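Local coordinates for ferric enterobactin receptor PIRA (Pseudomonas aeruginosa, PDB 5FP2), which probably takes up ferric enterobactin and related iron-siderophore complexes across the outer membrane as a TonB-dependent receptor, at residues N376-N381 / A411-L416. Residues are numbered along the deposited sequence; the frame is centred on the assembly and turned at random.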
ATOM      1  N   ASN A 376      16.137   7.177  11.474  1.00123.46           N
ATOM      2  CA  ASN A 376      14.722   7.377  11.730  1.00123.16           C
ATOM      3  C   ASN A 376      14.556   7.813  13.177  1.00124.84           C
ATOM      4  O   ASN A 376      15.003   7.123  14.091  1.00126.04           O
ATOM      5  CB  ASN A 376      13.980   6.059  11.493  1.00122.60           C
ATOM      6  CG  ASN A 376      12.565   6.259  10.968  1.00121.73           C
ATOM      7  OD1 ASN A 376      12.145   5.585  10.016  1.00120.74           O
ATOM      8  ND2 ASN A 376      11.779   7.074  11.673  1.00122.42           N
ATOM      9  N   LYS A 377      13.910   8.946  13.399  1.00125.17           N
ATOM     10  CA  LYS A 377      13.581   9.341  14.754  1.00127.07           C
ATOM     11  C   LYS A 377      12.093   9.603  14.816  1.00127.06           C
ATOM     12  O   LYS A 377      11.541  10.170  13.885  1.00125.82           O
ATOM     13  CB  LYS A 377      14.362  10.598  15.136  1.00128.21           C
ATOM     14  CG  LYS A 377      14.271  10.985  16.605  1.00130.66           C
ATOM     15  CD  LYS A 377      15.258  12.099  16.912  1.00131.93           C
ATOM     16  CE  LYS A 377      15.017  12.760  18.263  1.00134.61           C
ATOM     17  NZ  LYS A 377      15.919  13.928  18.506  1.00136.03           N
ATOM     18  N   GLU A 378      11.441   9.161  15.887  1.00128.63           N
ATOM     19  CA  GLU A 378      10.048   9.519  16.119  1.00129.25           C
ATOM     20  C   GLU A 378       9.853  10.021  17.534  1.00131.98           C
ATOM     21  O   GLU A 378      10.404   9.463  18.481  1.00133.51           O
ATOM     22  CB  GLU A 378       9.131   8.340  15.889  1.00128.78           C
ATOM     23  CG  GLU A 378       9.776   7.199  15.126  1.00127.24           C
ATOM     24  CD  GLU A 378       8.976   5.933  15.267  1.00127.57           C
ATOM     25  OE1 GLU A 378       8.992   5.358  16.383  1.00129.42           O
ATOM     26  OE2 GLU A 378       8.232   5.615  14.305  1.00126.29           O
ATOM     27  N   THR A 379       9.125  11.127  17.654  1.00132.78           N
ATOM     28  CA  THR A 379       8.877  11.748  18.940  1.00135.70           C
ATOM     29  C   THR A 379       7.377  11.827  19.171  1.00136.82           C
ATOM     30  O   THR A 379       6.616  12.105  18.252  1.00135.35           O
ATOM     31  CB  THR A 379       9.425  13.172  18.960  1.00136.29           C
ATOM     32  OG1 THR A 379       8.844  13.890  17.866  1.00134.60           O
ATOM     33  CG2 THR A 379      10.939  13.176  18.811  1.00135.69           C
ATOM     34  N   LEU A 380       6.966  11.634  20.418  1.00139.71           N
ATOM     35  CA  LEU A 380       5.564  11.719  20.780  1.00141.44           C
ATOM     36  C   LEU A 380       5.370  12.579  22.018  1.00145.03           C
ATOM     37  O   LEU A 380       5.971  12.328  23.064  1.00147.18           O
ATOM     38  CB  LEU A 380       5.005  10.328  21.051  1.00141.94           C
ATOM     39  CG  LEU A 380       3.553  10.345  21.534  1.00144.30           C
ATOM     40  CD1 LEU A 380       2.618  10.472  20.344  1.00142.27           C
ATOM     41  CD2 LEU A 380       3.233   9.107  22.351  1.00146.30           C
ATOM     42  N   ASN A 381       4.472  13.553  21.906  1.00145.94           N
ATOM     43  CA  ASN A 381       4.075  14.351  23.041  1.00149.73           C
ATOM     44  C   ASN A 381       2.568  14.285  23.251  1.00151.62           C
ATOM     45  O   ASN A 381       1.798  14.616  22.355  1.00150.13           O
ATOM     46  CB  ASN A 381       4.510  15.794  22.825  1.00149.78           C
ATOM     47  CG  ASN A 381       4.224  16.671  24.023  1.00154.00           C
ATOM     48  OD1 ASN A 381       4.176  16.203  25.163  1.00156.97           O
ATOM     49  ND2 ASN A 381       4.023  17.952  23.768  1.00154.51           N
ATOM     50  N   ALA A 411      12.383   7.684  20.133  1.00136.02           N
ATOM     51  CA  ALA A 411      12.933   6.418  19.670  1.00134.81           C
ATOM     52  C   ALA A 411      13.729   6.715  18.402  1.00132.47           C
ATOM     53  O   ALA A 411      13.301   7.515  17.570  1.00131.11           O
ATOM     54  CB  ALA A 411      11.816   5.426  19.382  1.00134.25           C
ATOM     55  N   GLU A 412      14.900   6.100  18.275  1.00132.28           N
ATOM     56  CA  GLU A 412      15.707   6.228  17.066  1.00130.44           C
ATOM     57  C   GLU A 412      15.805   4.853  16.411  1.00129.34           C
ATOM     58  O   GLU A 412      15.756   3.833  17.100  1.00130.39           O
ATOM     59  CB  GLU A 412      17.109   6.758  17.404  1.00131.51           C
ATOM     60  CG  GLU A 412      17.106   8.093  18.152  1.00133.05           C
ATOM     61  CD  GLU A 412      18.364   8.940  17.945  1.00133.52           C
ATOM     62  OE1 GLU A 412      19.494   8.405  18.001  1.00134.04           O
ATOM     63  OE2 GLU A 412      18.232  10.169  17.773  1.00133.65           O
ATOM     64  N   ILE A 413      15.915   4.821  15.085  1.00127.48           N
ATOM     65  CA  ILE A 413      16.090   3.566  14.351  1.00126.63           C
ATOM     66  C   ILE A 413      17.242   3.718  13.368  1.00125.93           C
ATOM     67  O   ILE A 413      17.276   4.673  12.599  1.00125.07           O
ATOM     68  CB  ILE A 413      14.823   3.191  13.555  1.00125.32           C
ATOM     69  CG1 ILE A 413      13.657   2.865  14.499  1.00126.34           C
ATOM     70  CG2 ILE A 413      15.091   2.012  12.625  1.00124.55           C
ATOM     71  CD1 ILE A 413      12.793   4.069  14.849  1.00126.60           C
ATOM     72  N   ARG A 414      18.208   2.808  13.427  1.00126.59           N
ATOM     73  CA  ARG A 414      19.250   2.733  12.410  1.00126.21           C
ATOM     74  C   ARG A 414      19.097   1.429  11.646  1.00125.67           C
ATOM     75  O   ARG A 414      18.748   0.402  12.232  1.00126.23           O
ATOM     76  CB  ARG A 414      20.633   2.792  13.067  1.00127.82           C
ATOM     77  CG  ARG A 414      20.991   4.175  13.574  1.00128.53           C
ATOM     78  CD  ARG A 414      22.262   4.210  14.419  1.00130.50           C
ATOM     79  NE  ARG A 414      22.463   5.541  15.009  1.00131.44           N
ATOM     80  CZ  ARG A 414      22.028   5.893  16.216  1.00132.60           C
ATOM     81  NH1 ARG A 414      21.398   5.004  16.985  1.00133.03           N
ATOM     82  NH2 ARG A 414      22.250   7.116  16.676  1.00133.66           N
ATOM     83  N   ALA A 415      19.379   1.442  10.347  1.00124.87           N
ATOM     84  CA  ALA A 415      19.434   0.181   9.610  1.00124.82           C
ATOM     85  C   ALA A 415      20.395   0.213   8.427  1.00124.97           C
ATOM     86  O   ALA A 415      20.658   1.273   7.839  1.00124.62           O
ATOM     87  CB  ALA A 415      18.037  -0.244   9.162  1.00123.75           C
ATOM     88  N   LEU A 416      20.982  -0.951   8.159  1.00125.83           N
ATOM     89  CA  LEU A 416      21.574  -1.259   6.867  1.00126.15           C
ATOM     90  C   LEU A 416      20.801  -2.396   6.260  1.00125.87           C
ATOM     91  O   LEU A 416      20.394  -3.304   6.979  1.00126.17           O
ATOM     92  CB  LEU A 416      23.003  -1.764   7.020  1.00127.92           C
ATOM     93  CG  LEU A 416      24.105  -0.791   7.347  1.00128.83           C
ATOM     94  CD1 LEU A 416      23.799  -0.121   8.675  1.00128.59           C
ATOM     95  CD2 LEU A 416      25.400  -1.588   7.382  1.00130.79           C
TER
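Two neighbouring antiparallel strands of the transmembrane beta-barrel meet here, with Asn376, Lys377 and Glu378 lying against Ile413, Glu412 and Ala411. The segment directions differ by 165°. Backbone hydrogen bonds run from Ile413 N to Asn376 O at 2.7 Å and from Glu378 N to Ala411 O at 3.0 Å. Between these two bonds, Lys377 and Glu412 form a non-hydrogen-bonded pair. Their side chains leave the same face side by side: Lys377 is extended, with CG anti to the backbone N (chi1 -171°), and its CD passes 3.6 Å from Glu412 OE2. Lys377 NZ remains 4.5 Å from Glu412 OE2, so the opposite charges probably attract without forming a salt bridge. The other carboxylate oxygen, Glu412 OE1, forms a salt bridge with Arg414 NH2 at 3.3 Å, its hydrogen bond weak and bent. Glu412 and Arg414 are long enough to touch Trp375 while their charged ends pair. On the other face Asn376 CB lies 3.6 Å from the branched Ile413 CB. Ala411 CB lies 4.1 Å from Glu378 OE1, and its small side chain suits a buried place against Leu475. Asn376 OD1 accepts a bond from Arg352, tying this face to strand 345-361, while Ile413 packs on Asp437 and His439 of the next strand, 428-439. Antiparallel pairing with side chains alternating between two faces, continued around a closed sheet, is characteristic of the 22-stranded barrel of TonB-dependent receptors.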